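Local coordinates for protein aldo-keto reductase AKR2E4 (Bombyx mori, PDB 3WCZ) that reduces 3-dehydroecdysone, and less actively phenylglyoxal and isatin, in an NADP-dependent reaction and may help regulate moulting, at residues I52-A55 with D60-Q63; L21-G26 with D35-A40; T163-L168 with L199-M204; V177-E182 with E190-H195. All coordinates share one frame; numbering follows the deposited sequence.

Interaction 1. Residues I52-A55 with D60-Q63. With NAP (NADP nicotinamide-adenine-dinucleotide phosphate), chain B.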
# COMPACT_ATOMS: atom_id res chain seq x y z
N ILE A 52 0.34 9.20 0.18
CA ILE A 52 0.17 8.65 1.53
C ILE A 52 -0.81 7.50 1.44
O ILE A 52 -1.87 7.67 0.83
CB ILE A 52 -0.39 9.68 2.53
CG1 ILE A 52 0.36 11.02 2.46
CG2 ILE A 52 -0.39 9.09 3.92
CD1 ILE A 52 1.82 10.99 2.87
N ASP A 53 -0.48 6.36 2.06
CA ASP A 53 -1.35 5.18 2.13
C ASP A 53 -1.88 5.04 3.56
O ASP A 53 -1.08 4.98 4.50
CB ASP A 53 -0.60 3.89 1.76
CG ASP A 53 -1.49 2.68 1.81
OD1 ASP A 53 -2.22 2.46 0.83
OD2 ASP A 53 -1.47 1.94 2.82
N THR A 54 -3.20 5.03 3.72
CA THR A 54 -3.83 4.82 5.00
C THR A 54 -5.04 3.91 4.83
O THR A 54 -5.22 3.30 3.79
CB THR A 54 -4.16 6.19 5.66
OG1 THR A 54 -4.54 6.02 7.04
CG2 THR A 54 -5.26 6.94 4.97
N ALA A 55 -5.85 3.80 5.89
CA ALA A 55 -7.00 2.89 5.88
C ALA A 55 -7.90 3.21 7.04
O ALA A 55 -7.44 3.63 8.10
CB ALA A 55 -6.56 1.45 5.98
N ASP A 60 -6.20 5.87 12.15
CA ASP A 60 -5.30 7.03 12.16
C ASP A 60 -5.54 7.98 11.00
O ASP A 60 -4.70 8.82 10.72
CB ASP A 60 -3.80 6.65 12.29
CG ASP A 60 -3.26 5.87 11.11
OD1 ASP A 60 -3.92 5.72 10.06
OD2 ASP A 60 -2.08 5.43 11.26
N GLU A 61 -6.70 7.88 10.34
CA GLU A 61 -7.02 8.85 9.30
C GLU A 61 -7.04 10.27 9.84
O GLU A 61 -6.69 11.22 9.12
CB GLU A 61 -8.35 8.50 8.60
CG GLU A 61 -8.24 7.31 7.63
CD GLU A 61 -9.57 6.75 7.22
OE1 GLU A 61 -10.46 6.68 8.09
OE2 GLU A 61 -9.71 6.36 6.05
N GLU A 62 -7.44 10.42 11.10
CA GLU A 62 -7.45 11.75 11.68
C GLU A 62 -6.03 12.34 11.72
O GLU A 62 -5.83 13.51 11.37
CB GLU A 62 -8.05 11.69 13.10
CG GLU A 62 -7.92 12.97 13.93
CD GLU A 62 -8.55 12.83 15.32
OE1 GLU A 62 -9.13 11.75 15.62
OE2 GLU A 62 -8.50 13.80 16.10
N GLN A 63 -5.06 11.54 12.12
CA GLN A 63 -3.66 11.97 12.18
C GLN A 63 -3.13 12.27 10.78
O GLN A 63 -2.42 13.25 10.56
CB GLN A 63 -2.78 10.92 12.84
CG GLN A 63 -2.89 10.87 14.35
CD GLN A 63 -4.26 10.47 14.85
OE1 GLN A 63 -4.90 9.57 14.32
NE2 GLN A 63 -4.74 11.17 15.88
PA NAP B . 7.22 -1.86 6.44
O1A NAP B . 7.21 -0.58 5.72
O2A NAP B . 7.30 -3.15 5.78
O5B NAP B . 8.22 -1.89 7.64
C5B NAP B . 8.27 -0.84 8.57
C4B NAP B . 9.37 -0.98 9.60
O4B NAP B . 10.65 -0.77 8.97
C3B NAP B . 9.30 -0.08 10.77
O3B NAP B . 9.73 -0.82 11.89
C2B NAP B . 10.23 0.98 10.42
O2B NAP B . 10.76 1.68 11.53
C1B NAP B . 11.31 0.27 9.66
N9A NAP B . 12.03 1.03 8.66
C8A NAP B . 11.47 1.90 7.80
N7A NAP B . 12.35 2.35 6.93
C5A NAP B . 13.55 1.75 7.22
C6A NAP B . 14.83 1.83 6.66
N6A NAP B . 15.17 2.66 5.58
N1A NAP B . 15.79 1.08 7.24
C2A NAP B . 15.51 0.29 8.27
N3A NAP B . 14.29 0.18 8.83
C4A NAP B . 13.31 0.91 8.29
O3 NAP B . 5.87 -1.85 7.34
PN NAP B . 4.33 -2.25 7.21
O1N NAP B . 3.62 -1.27 8.07
O2N NAP B . 4.21 -3.71 7.51
O5D NAP B . 3.92 -2.06 5.69
C5D NAP B . 3.98 -0.82 5.08
C4D NAP B . 2.63 -0.16 4.78
O4D NAP B . 1.89 -0.92 3.84
C3D NAP B . 1.71 -0.05 5.95
O3D NAP B . 2.12 0.93 6.88
C2D NAP B . 0.44 0.20 5.29
O2D NAP B . 0.38 1.51 4.81
C1D NAP B . 0.50 -0.80 4.16
N1N NAP B . -0.05 -2.14 4.38
C2N NAP B . -1.21 -2.50 3.80
C3N NAP B . -1.71 -3.76 3.99
C7N NAP B . -2.96 -4.10 3.28
O7N NAP B . -3.34 -3.49 2.25
N7N NAP B . -3.62 -5.20 3.71
C4N NAP B . -1.07 -4.68 4.86
C5N NAP B . 0.14 -4.30 5.44
C6N NAP B . 0.61 -3.02 5.18
P2B NAP B . 10.67 3.27 11.68
O1X NAP B . 11.30 3.54 13.06
O2X NAP B . 11.48 3.87 10.61
O3X NAP B . 9.20 3.64 11.62

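Interaction 2. Residues L21-G26 with D35-A40. With NAP (NADP nicotinamide-adenine-dinucleotide phosphate), chain B.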
# COMPACT_ATOMS: atom_id res chain seq x y z
N LEU A 21 4.02 6.74 1.48
CA LEU A 21 4.25 6.58 2.91
C LEU A 21 3.23 5.65 3.53
O LEU A 21 2.03 5.89 3.41
CB LEU A 21 4.19 7.92 3.63
CG LEU A 21 4.41 7.83 5.15
CD1 LEU A 21 5.88 7.52 5.49
CD2 LEU A 21 3.98 9.07 5.87
N GLY A 22 3.68 4.59 4.18
CA GLY A 22 2.77 3.75 4.93
C GLY A 22 2.41 4.32 6.28
O GLY A 22 3.26 4.86 6.99
N THR A 23 1.13 4.20 6.63
CA THR A 23 0.64 4.67 7.93
C THR A 23 -0.07 3.59 8.71
O THR A 23 -0.76 3.88 9.70
CB THR A 23 -0.26 5.91 7.79
OG1 THR A 23 -1.50 5.58 7.12
CG2 THR A 23 0.44 7.04 7.02
N GLY A 24 0.12 2.34 8.33
CA GLY A 24 -0.33 1.25 9.18
C GLY A 24 0.54 1.19 10.42
O GLY A 24 1.72 1.63 10.42
N ARG A 25 -0.01 0.63 11.49
CA ARG A 25 0.62 0.66 12.80
C ARG A 25 1.12 -0.70 13.27
O ARG A 25 1.48 -0.84 14.45
CB ARG A 25 -0.37 1.18 13.84
CG ARG A 25 -1.03 2.48 13.46
CD ARG A 25 -0.01 3.56 13.39
NE ARG A 25 0.46 3.94 14.73
CZ ARG A 25 1.70 4.36 15.00
NH1 ARG A 25 2.65 4.43 14.03
NH2 ARG A 25 1.99 4.68 16.27
N GLY A 26 1.17 -1.68 12.38
CA GLY A 26 1.63 -3.01 12.76
C GLY A 26 3.02 -3.04 13.38
O GLY A 26 3.30 -3.88 14.23
N ASP A 35 0.22 10.15 17.47
CA ASP A 35 0.55 11.45 16.91
C ASP A 35 1.78 11.38 16.02
O ASP A 35 1.98 12.24 15.16
CB ASP A 35 0.77 12.47 18.04
CG ASP A 35 0.93 13.90 17.53
OD1 ASP A 35 -0.00 14.38 16.84
OD2 ASP A 35 1.97 14.52 17.80
N GLU A 36 2.62 10.36 16.21
CA GLU A 36 3.78 10.22 15.34
C GLU A 36 3.38 10.03 13.87
O GLU A 36 4.18 10.30 12.99
CB GLU A 36 4.67 9.06 15.77
CG GLU A 36 4.04 7.68 15.51
CD GLU A 36 5.02 6.53 15.73
OE1 GLU A 36 6.20 6.81 16.06
OE2 GLU A 36 4.59 5.36 15.59
N VAL A 37 2.17 9.58 13.61
CA VAL A 37 1.70 9.44 12.24
C VAL A 37 1.47 10.81 11.62
O VAL A 37 1.81 11.02 10.47
CB VAL A 37 0.41 8.58 12.20
CG1 VAL A 37 -0.19 8.59 10.81
CG2 VAL A 37 0.70 7.15 12.67
N ARG A 38 0.89 11.75 12.36
CA ARG A 38 0.73 13.11 11.88
C ARG A 38 2.09 13.69 11.53
O ARG A 38 2.31 14.22 10.44
CB ARG A 38 0.04 13.99 12.94
CG ARG A 38 0.04 15.47 12.59
CD ARG A 38 -0.26 16.37 13.82
NE ARG A 38 0.76 16.17 14.84
CZ ARG A 38 2.00 16.61 14.73
NH1 ARG A 38 2.37 17.38 13.72
NH2 ARG A 38 2.89 16.30 15.66
N GLN A 39 3.05 13.53 12.44
CA GLN A 39 4.39 14.05 12.21
C GLN A 39 5.06 13.37 11.01
O GLN A 39 5.73 14.04 10.22
CB GLN A 39 5.23 13.87 13.48
CG GLN A 39 6.61 14.53 13.40
CD GLN A 39 6.50 16.04 13.24
OE1 GLN A 39 5.90 16.71 14.08
NE2 GLN A 39 7.03 16.57 12.15
N ALA A 40 4.88 12.06 10.88
CA ALA A 40 5.48 11.32 9.77
C ALA A 40 4.93 11.79 8.43
O ALA A 40 5.67 11.95 7.47
CB ALA A 40 5.22 9.85 9.93
PA NAP B . 7.22 -1.86 6.44
O1A NAP B . 7.21 -0.58 5.72
O2A NAP B . 7.30 -3.15 5.78
O5B NAP B . 8.22 -1.89 7.64
C5B NAP B . 8.27 -0.84 8.57
C4B NAP B . 9.37 -0.98 9.60
O4B NAP B . 10.65 -0.77 8.97
C3B NAP B . 9.30 -0.08 10.77
O3B NAP B . 9.73 -0.82 11.89
C2B NAP B . 10.23 0.98 10.42
O2B NAP B . 10.76 1.68 11.53
C1B NAP B . 11.31 0.27 9.66
N9A NAP B . 12.03 1.03 8.66
C8A NAP B . 11.47 1.90 7.80
N7A NAP B . 12.35 2.35 6.93
C5A NAP B . 13.55 1.75 7.22
C6A NAP B . 14.83 1.83 6.66
N6A NAP B . 15.17 2.66 5.58
N1A NAP B . 15.79 1.08 7.24
C2A NAP B . 15.51 0.29 8.27
N3A NAP B . 14.29 0.18 8.83
C4A NAP B . 13.31 0.91 8.29
O3 NAP B . 5.87 -1.85 7.34
PN NAP B . 4.33 -2.25 7.21
O1N NAP B . 3.62 -1.27 8.07
O2N NAP B . 4.21 -3.71 7.51
O5D NAP B . 3.92 -2.06 5.69
C5D NAP B . 3.98 -0.82 5.08
C4D NAP B . 2.63 -0.16 4.78
O4D NAP B . 1.89 -0.92 3.84
C3D NAP B . 1.71 -0.05 5.95
O3D NAP B . 2.12 0.93 6.88
C2D NAP B . 0.44 0.20 5.29
O2D NAP B . 0.38 1.51 4.81
C1D NAP B . 0.50 -0.80 4.16
N1N NAP B . -0.05 -2.14 4.38
C2N NAP B . -1.21 -2.50 3.80
C3N NAP B . -1.71 -3.76 3.99
C7N NAP B . -2.96 -4.10 3.28
O7N NAP B . -3.34 -3.49 2.25
N7N NAP B . -3.62 -5.20 3.71
C4N NAP B . -1.07 -4.68 4.86
C5N NAP B . 0.14 -4.30 5.44
C6N NAP B . 0.61 -3.02 5.18
P2B NAP B . 10.67 3.27 11.68
O1X NAP B . 11.30 3.54 13.06
O2X NAP B . 11.48 3.87 10.61
O3X NAP B . 9.20 3.64 11.62

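Interaction 3. Residues T163-L168 with L199-M204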
# COMPACT_ATOMS: atom_id res chain seq x y z
N THR A 163 -7.34 -15.44 -9.18
CA THR A 163 -8.69 -15.85 -9.57
C THR A 163 -9.69 -14.73 -9.31
O THR A 163 -10.62 -14.50 -10.09
CB THR A 163 -9.08 -17.15 -8.81
OG1 THR A 163 -8.28 -18.23 -9.31
CG2 THR A 163 -10.55 -17.46 -9.00
N GLN A 164 -9.52 -14.05 -8.19
CA GLN A 164 -10.41 -12.94 -7.83
C GLN A 164 -10.21 -11.75 -8.76
O GLN A 164 -11.18 -11.10 -9.16
CB GLN A 164 -10.18 -12.53 -6.38
CG GLN A 164 -10.59 -13.61 -5.42
CD GLN A 164 -10.12 -13.37 -3.99
OE1 GLN A 164 -9.09 -12.73 -3.73
NE2 GLN A 164 -10.89 -13.88 -3.05
N ILE A 165 -8.98 -11.47 -9.13
CA ILE A 165 -8.70 -10.42 -10.09
C ILE A 165 -9.36 -10.74 -11.44
O ILE A 165 -10.04 -9.88 -12.02
CB ILE A 165 -7.19 -10.20 -10.26
CG1 ILE A 165 -6.60 -9.49 -9.05
CG2 ILE A 165 -6.90 -9.40 -11.52
CD1 ILE A 165 -7.08 -8.07 -8.84
N THR A 166 -9.18 -11.96 -11.92
CA THR A 166 -9.78 -12.35 -13.20
C THR A 166 -11.32 -12.22 -13.13
O THR A 166 -11.94 -11.68 -14.07
CB THR A 166 -9.37 -13.79 -13.55
OG1 THR A 166 -7.96 -13.80 -13.79
CG2 THR A 166 -10.10 -14.33 -14.77
N ARG A 167 -11.93 -12.69 -12.05
CA ARG A 167 -13.38 -12.64 -11.95
C ARG A 167 -13.85 -11.21 -11.89
O ARG A 167 -14.87 -10.84 -12.49
CB ARG A 167 -13.84 -13.41 -10.71
CG ARG A 167 -15.34 -13.45 -10.52
CD ARG A 167 -15.75 -14.57 -9.56
NE ARG A 167 -17.20 -14.59 -9.34
CZ ARG A 167 -17.83 -13.84 -8.46
NH1 ARG A 167 -17.18 -12.99 -7.66
NH2 ARG A 167 -19.15 -13.92 -8.35
N LEU A 168 -13.15 -10.38 -11.13
CA LEU A 168 -13.50 -8.99 -11.01
C LEU A 168 -13.41 -8.30 -12.36
O LEU A 168 -14.37 -7.61 -12.75
CB LEU A 168 -12.62 -8.31 -9.94
CG LEU A 168 -12.90 -6.83 -9.70
CD1 LEU A 168 -14.35 -6.65 -9.28
CD2 LEU A 168 -11.96 -6.26 -8.63
N LEU A 199 -2.80 -7.44 -17.15
CA LEU A 199 -4.15 -6.91 -17.29
C LEU A 199 -4.21 -5.37 -17.16
O LEU A 199 -5.29 -4.80 -17.08
CB LEU A 199 -5.04 -7.55 -16.23
CG LEU A 199 -5.33 -9.03 -16.46
CD1 LEU A 199 -5.91 -9.67 -15.23
CD2 LEU A 199 -6.28 -9.18 -17.62
N GLY A 200 -3.05 -4.72 -17.09
CA GLY A 200 -2.99 -3.28 -16.90
C GLY A 200 -3.35 -2.80 -15.51
O GLY A 200 -3.75 -1.64 -15.34
N ILE A 201 -3.21 -3.68 -14.53
CA ILE A 201 -3.48 -3.36 -13.14
C ILE A 201 -2.13 -3.22 -12.44
O ILE A 201 -1.37 -4.19 -12.35
CB ILE A 201 -4.33 -4.47 -12.51
CG1 ILE A 201 -5.67 -4.62 -13.22
CG2 ILE A 201 -4.53 -4.21 -11.00
CD1 ILE A 201 -6.45 -5.86 -12.80
N ALA A 202 -1.83 -2.01 -11.98
CA ALA A 202 -0.57 -1.77 -11.28
C ALA A 202 -0.63 -2.38 -9.87
O ALA A 202 -1.70 -2.62 -9.32
CB ALA A 202 -0.26 -0.28 -11.21
N VAL A 203 0.55 -2.63 -9.30
CA VAL A 203 0.66 -3.25 -7.99
C VAL A 203 1.33 -2.31 -7.00
O VAL A 203 2.43 -1.82 -7.26
CB VAL A 203 1.40 -4.57 -8.09
CG1 VAL A 203 1.66 -5.13 -6.69
CG2 VAL A 203 0.60 -5.52 -8.98
N MET A 204 0.66 -2.10 -5.87
CA MET A 204 1.28 -1.47 -4.71
C MET A 204 1.78 -2.60 -3.81
O MET A 204 1.06 -3.57 -3.59
CB MET A 204 0.29 -0.57 -3.95
CG MET A 204 -0.08 0.70 -4.68
SD MET A 204 -1.32 1.71 -3.81
CE MET A 204 -0.31 2.40 -2.49

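Interaction 4. Residues V177-E182 with E190-H195. With NAP (NADP nicotinamide-adenine-dinucleotide phosphate), chain B.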
# COMPACT_ATOMS: atom_id res chain seq x y z
N VAL A 177 -7.59 0.00 -10.83
CA VAL A 177 -6.32 0.60 -11.26
C VAL A 177 -5.13 -0.09 -10.61
O VAL A 177 -4.05 -0.11 -11.19
CB VAL A 177 -6.21 2.11 -10.96
CG1 VAL A 177 -7.22 2.91 -11.77
CG2 VAL A 177 -6.38 2.41 -9.46
N ILE A 178 -5.36 -0.67 -9.43
CA ILE A 178 -4.33 -1.18 -8.54
C ILE A 178 -4.83 -2.38 -7.78
O ILE A 178 -6.00 -2.44 -7.42
CB ILE A 178 -3.90 -0.07 -7.55
CG1 ILE A 178 -2.84 0.80 -8.24
CG2 ILE A 178 -3.35 -0.65 -6.19
CD1 ILE A 178 -2.61 2.13 -7.62
N ASN A 179 -3.92 -3.33 -7.53
CA ASN A 179 -4.06 -4.36 -6.53
C ASN A 179 -2.93 -4.16 -5.55
O ASN A 179 -1.75 -4.25 -5.94
CB ASN A 179 -4.06 -5.77 -7.16
CG ASN A 179 -4.39 -6.89 -6.16
OD1 ASN A 179 -4.96 -6.66 -5.11
ND2 ASN A 179 -4.09 -8.13 -6.55
N GLN A 180 -3.27 -3.86 -4.29
CA GLN A 180 -2.26 -3.66 -3.26
C GLN A 180 -2.05 -4.96 -2.49
O GLN A 180 -2.98 -5.47 -1.84
CB GLN A 180 -2.66 -2.51 -2.33
CG GLN A 180 -1.69 -2.31 -1.17
CD GLN A 180 -1.93 -1.14 -0.23
OE1 GLN A 180 -1.83 -1.32 1.00
NE2 GLN A 180 -2.23 0.03 -0.75
N ILE A 181 -0.85 -5.52 -2.61
CA ILE A 181 -0.56 -6.85 -2.07
C ILE A 181 0.83 -6.84 -1.41
O ILE A 181 1.63 -5.91 -1.62
CB ILE A 181 -0.64 -7.94 -3.17
CG1 ILE A 181 0.28 -7.60 -4.32
CG2 ILE A 181 -2.08 -8.08 -3.63
CD1 ILE A 181 0.43 -8.72 -5.37
N GLU A 182 1.11 -7.87 -0.63
CA GLU A 182 2.39 -7.98 0.05
C GLU A 182 3.49 -8.39 -0.90
O GLU A 182 3.39 -9.46 -1.50
CB GLU A 182 2.30 -9.00 1.19
CG GLU A 182 3.57 -9.04 1.97
CD GLU A 182 3.57 -9.99 3.13
OE1 GLU A 182 2.52 -10.28 3.73
OE2 GLU A 182 4.67 -10.44 3.50
N GLU A 190 5.48 -13.50 -7.53
CA GLU A 190 5.83 -13.26 -8.92
C GLU A 190 4.68 -13.54 -9.89
O GLU A 190 4.38 -12.72 -10.75
CB GLU A 190 7.13 -13.98 -9.29
CG GLU A 190 8.33 -13.33 -8.54
CD GLU A 190 9.54 -14.24 -8.38
OE1 GLU A 190 10.05 -14.67 -9.41
OE2 GLU A 190 9.99 -14.55 -7.25
N PRO A 191 4.01 -14.69 -9.77
CA PRO A 191 2.91 -14.93 -10.71
C PRO A 191 1.76 -13.93 -10.57
O PRO A 191 1.23 -13.50 -11.58
CB PRO A 191 2.49 -16.37 -10.39
CG PRO A 191 3.75 -17.00 -9.84
CD PRO A 191 4.39 -15.91 -9.05
N LEU A 192 1.40 -13.54 -9.35
CA LEU A 192 0.28 -12.62 -9.19
C LEU A 192 0.64 -11.25 -9.72
O LEU A 192 -0.18 -10.60 -10.36
CB LEU A 192 -0.17 -12.54 -7.73
CG LEU A 192 -1.36 -11.61 -7.46
CD1 LEU A 192 -2.56 -11.92 -8.34
CD2 LEU A 192 -1.77 -11.65 -5.99
N VAL A 193 1.85 -10.79 -9.46
CA VAL A 193 2.29 -9.51 -10.01
C VAL A 193 2.23 -9.54 -11.54
O VAL A 193 1.70 -8.62 -12.18
CB VAL A 193 3.68 -9.13 -9.52
CG1 VAL A 193 4.25 -7.99 -10.32
CG2 VAL A 193 3.62 -8.77 -8.05
N ALA A 194 2.77 -10.60 -12.13
CA ALA A 194 2.74 -10.72 -13.59
C ALA A 194 1.31 -10.73 -14.12
O ALA A 194 1.00 -10.10 -15.13
CB ALA A 194 3.49 -11.97 -14.03
N HIS A 195 0.42 -11.44 -13.44
CA HIS A 195 -0.98 -11.50 -13.86
C HIS A 195 -1.59 -10.11 -13.85
O HIS A 195 -2.23 -9.68 -14.81
CB HIS A 195 -1.70 -12.45 -12.89
CG HIS A 195 -3.14 -12.67 -13.19
ND1 HIS A 195 -3.58 -13.33 -14.32
CD2 HIS A 195 -4.24 -12.38 -12.48
CE1 HIS A 195 -4.90 -13.41 -14.29
NE2 HIS A 195 -5.32 -12.85 -13.18
PA NAP B . 7.22 -1.86 6.44
O1A NAP B . 7.21 -0.58 5.72
O2A NAP B . 7.30 -3.15 5.78
O5B NAP B . 8.22 -1.89 7.64
C5B NAP B . 8.27 -0.84 8.57
C4B NAP B . 9.37 -0.98 9.60
O4B NAP B . 10.65 -0.77 8.97
C3B NAP B . 9.30 -0.08 10.77
O3B NAP B . 9.73 -0.82 11.89
C2B NAP B . 10.23 0.98 10.42
O2B NAP B . 10.76 1.68 11.53
C1B NAP B . 11.31 0.27 9.66
N9A NAP B . 12.03 1.03 8.66
C8A NAP B . 11.47 1.90 7.80
N7A NAP B . 12.35 2.35 6.93
C5A NAP B . 13.55 1.75 7.22
C6A NAP B . 14.83 1.83 6.66
N6A NAP B . 15.17 2.66 5.58
N1A NAP B . 15.79 1.08 7.24
C2A NAP B . 15.51 0.29 8.27
N3A NAP B . 14.29 0.18 8.83
C4A NAP B . 13.31 0.91 8.29
O3 NAP B . 5.87 -1.85 7.34
PN NAP B . 4.33 -2.25 7.21
O1N NAP B . 3.62 -1.27 8.07
O2N NAP B . 4.21 -3.71 7.51
O5D NAP B . 3.92 -2.06 5.69
C5D NAP B . 3.98 -0.82 5.08
C4D NAP B . 2.63 -0.16 4.78
O4D NAP B . 1.89 -0.92 3.84
C3D NAP B . 1.71 -0.05 5.95
O3D NAP B . 2.12 0.93 6.88
C2D NAP B . 0.44 0.20 5.29
O2D NAP B . 0.38 1.51 4.81
C1D NAP B . 0.50 -0.80 4.16
N1N NAP B . -0.05 -2.14 4.38
C2N NAP B . -1.21 -2.50 3.80
C3N NAP B . -1.71 -3.76 3.99
C7N NAP B . -2.96 -4.10 3.28
O7N NAP B . -3.34 -3.49 2.25
N7N NAP B . -3.62 -5.20 3.71
C4N NAP B . -1.07 -4.68 4.86
C5N NAP B . 0.14 -4.30 5.44
C6N NAP B . 0.61 -3.02 5.18
P2B NAP B . 10.67 3.27 11.68
O1X NAP B . 11.30 3.54 13.06
O2X NAP B . 11.48 3.87 10.61
O3X NAP B . 9.20 3.64 11.62

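Interaction 1. Residues I52-A55 with D60-Q63
Thr54 and Asp60 run side by side but point opposite ways, the hydroxyl of one beside the carboxylate of the other, while Glu61 lies nearly perpendicular to Thr54. The setting is a beta-alpha-beta unit of the TIM barrel: strand 51-53 runs out into a short loop, after which helix 61-73 returns along the outside of the barrel. Thr54 OG1 lies 3.1 Å from Asp60 OD1, a weak hydrogen bond; Thr23 OG1 is also within reach of this hydroxyl. Asp60, beside Tyr58, the probable proton donor, can face the strand end because its CG is wedged between the backbone N and the carbonyl carbon (chi1 65°). It occupies the N-cap position, yet its carboxylate makes no capping bond to the helix. Glu61 packs with its aliphatic part, CG standing 4.0 Å from Thr54 OG1 and 3.8 Å from Ala55 O. Farther out, its OE2 passes 3.8 Å from Ala55 C, but what holds this buried oxygen is the pair of hydroxyls of Thr86 and Ser105, which probably helps to offset the cost of burying a carboxylate. Threonine suits the strand end by offering both a hydroxyl and a methyl, CG2, which lies 4.0 Å from Glu61 CG. Small Ala55 turns its CB away from the helix and packs against Lys87 and His120. On the other side of the same backbone, Asp53 meets the cofactor. Its CG stands opposite the backbone N (chi1 -179°), and OD2, also salt-bridged to Lys87, accepts a 2.8 Å hydrogen bond from the ribose hydroxyl O2D of NADP.

Interaction 2. Residues L21-G26 with D35-A40
Val37 is the middle of the tight part of this contact. It lies across Thr23 at about a right angle, with CG1 4.0 Å from Thr23 CB, while Leu21 CD2 settles 3.7 Å from Ala40 O. The short side chain of Ala40 lets the helix come this close to the strand. Behind this apolar layer strand 21-22 delivers the loop of the first beta-alpha-beta unit of the TIM barrel to the cofactor. With no side chain at Gly22 or Gly24, where a CB would crowd O3D, the NADP ribose can lie against the backbone, and Gly22 CA sits 3.3 Å from O2D. Gly24 N gives a 2.8 Å hydrogen bond to O3D. Toward solvent the packing gives way to charge, between two partly exposed residues. Arg25, bent at chi2 and chi3, holds Glu36 OE2 end-on with both terminal nitrogens, NH1 at 2.7 Å and NH2 at 2.8 Å. The oxygen lies in the guanidinium plane but is met on its anti side, from opposite faces of a carboxylate turned 82° to the guanidinium. Sharing one acceptor bends both bonds, to 143° and 138°. Val37 CG2 covers one guanidinium face near the rim, 3.3 Å above the plane.

Interaction 3. Residues T163-L168 with L199-M204
Thr166 OG1 is held by two groups: a hydrogen bond to Ala162 O one turn back in its own helix, and a weak one to the imidazole NE2 of His195. That weak bond ties helix 162-170 to helix 190-198, its neighbour on the outside of the TIM barrel. Next to Thr166, the buried side chain of Ile165 points from the same helix toward the segment that leads into strand 202-206, and there the contact is wholly apolar. A single methyl does the touching. With chi1 at -74°, CG1 of Ile165 takes the place beside the backbone N, and CG2 swings opposite that nitrogen to meet Leu199 and Ile201 together. Both partners come forward along the isoleucine, running in the opposite direction. Ile201 presents the tip of an extended chain, chi2 170°, and Leu199 likewise reaches across with CD1. Their convergence depends on the turn between them. Gly200, at positive phi, is the C-prime residue of a Schellman motif that ends helix 190-198, with Ile201 N bonded back to Cys196 O. Glycine tolerates this backbone conformation readily, and the chain can reverse there from helix to strand. Leu199 O accepts a hydrogen bond from Arg175 NH1. Branched Ile165 suits a seam of this kind, and the same side chain also packs on Phe160, Asn179 and Cys196. At the meeting point Ile165 CG2 lies 3.8 Å from Leu199 CD1 and 3.8 Å from Ile201 CD1, and the two methyls it touches, Leu199 CD1 and Ile201 CD1, are 4.6 Å apart.

Interaction 4. Residues V177-E182 with E190-H195
The amide of Asn179 meets Leu192 by its nitrogen end: CD2 of Leu192 lies beyond ND2, at 4.3 Å, and well off the amide plane. The contact is plain packing, and ND2 is hydrogen-bonded to Phe160 O. One residue along, the amide of Gln180 points the other way, into the barrel, where NE2 is hydrogen-bonded to Asp53 OD1 and OE1 is 3.1 Å from C2N of the NADP nicotinamide ring and 2.9 Å from the carboxamide oxygen O7N. The alternation of a beta strand thus gives one face to the cofactor and the other to the helix. On the helix side Ile181 carries most of the contact. Its CG1 takes the place between the backbone N and the carbonyl carbon (chi1 56°), and the chain then extends so that CD1 reaches the helix. That methyl comes to 3.7 Å from Leu192 CD2 and 4.2 Å from Val193 CG2, the isoleucine and leucine chains meeting aslant. The long chains of Ile181 and Leu192 suit a spacing of 10.4 Å between the axes of strand 178-182 and helix 190-195. The helix runs nearly antiparallel to the strand, at 168°, as the return arm of a beta-alpha-beta crossover of the TIM barrel. It leads on to strand 202-206, which borders strand 178-182 in the sheet, while helix 162-170 flanks the contact through Ala162 beside Leu192 and Ile165 beside Asn179.

Along the barrel sheet the four contacts fall into two pairs, each with centres 7 Å apart. Interactions 1 and 2 share the neighbouring strands 21-22 and 51-53, joined by Asp53 N to Leu21 O at 2.9 Å. Interaction 4 is nested in the chain loop closed by interaction 3, and Met204 O meets Ile181 N at 2.9 Å. The pairs lie on opposite sides of the chain's centre, with interactions 1 and 4 about 23 Å apart between centres, yet they meet inside the barrel: Asp53 OD1 accepts a 2.9 Å hydrogen bond from Gln180 NE2. Interactions 1, 2 and 4 touch NADP; interaction 3 packs farther out, the side chain of Ile165 about 13 Å from the cofactor.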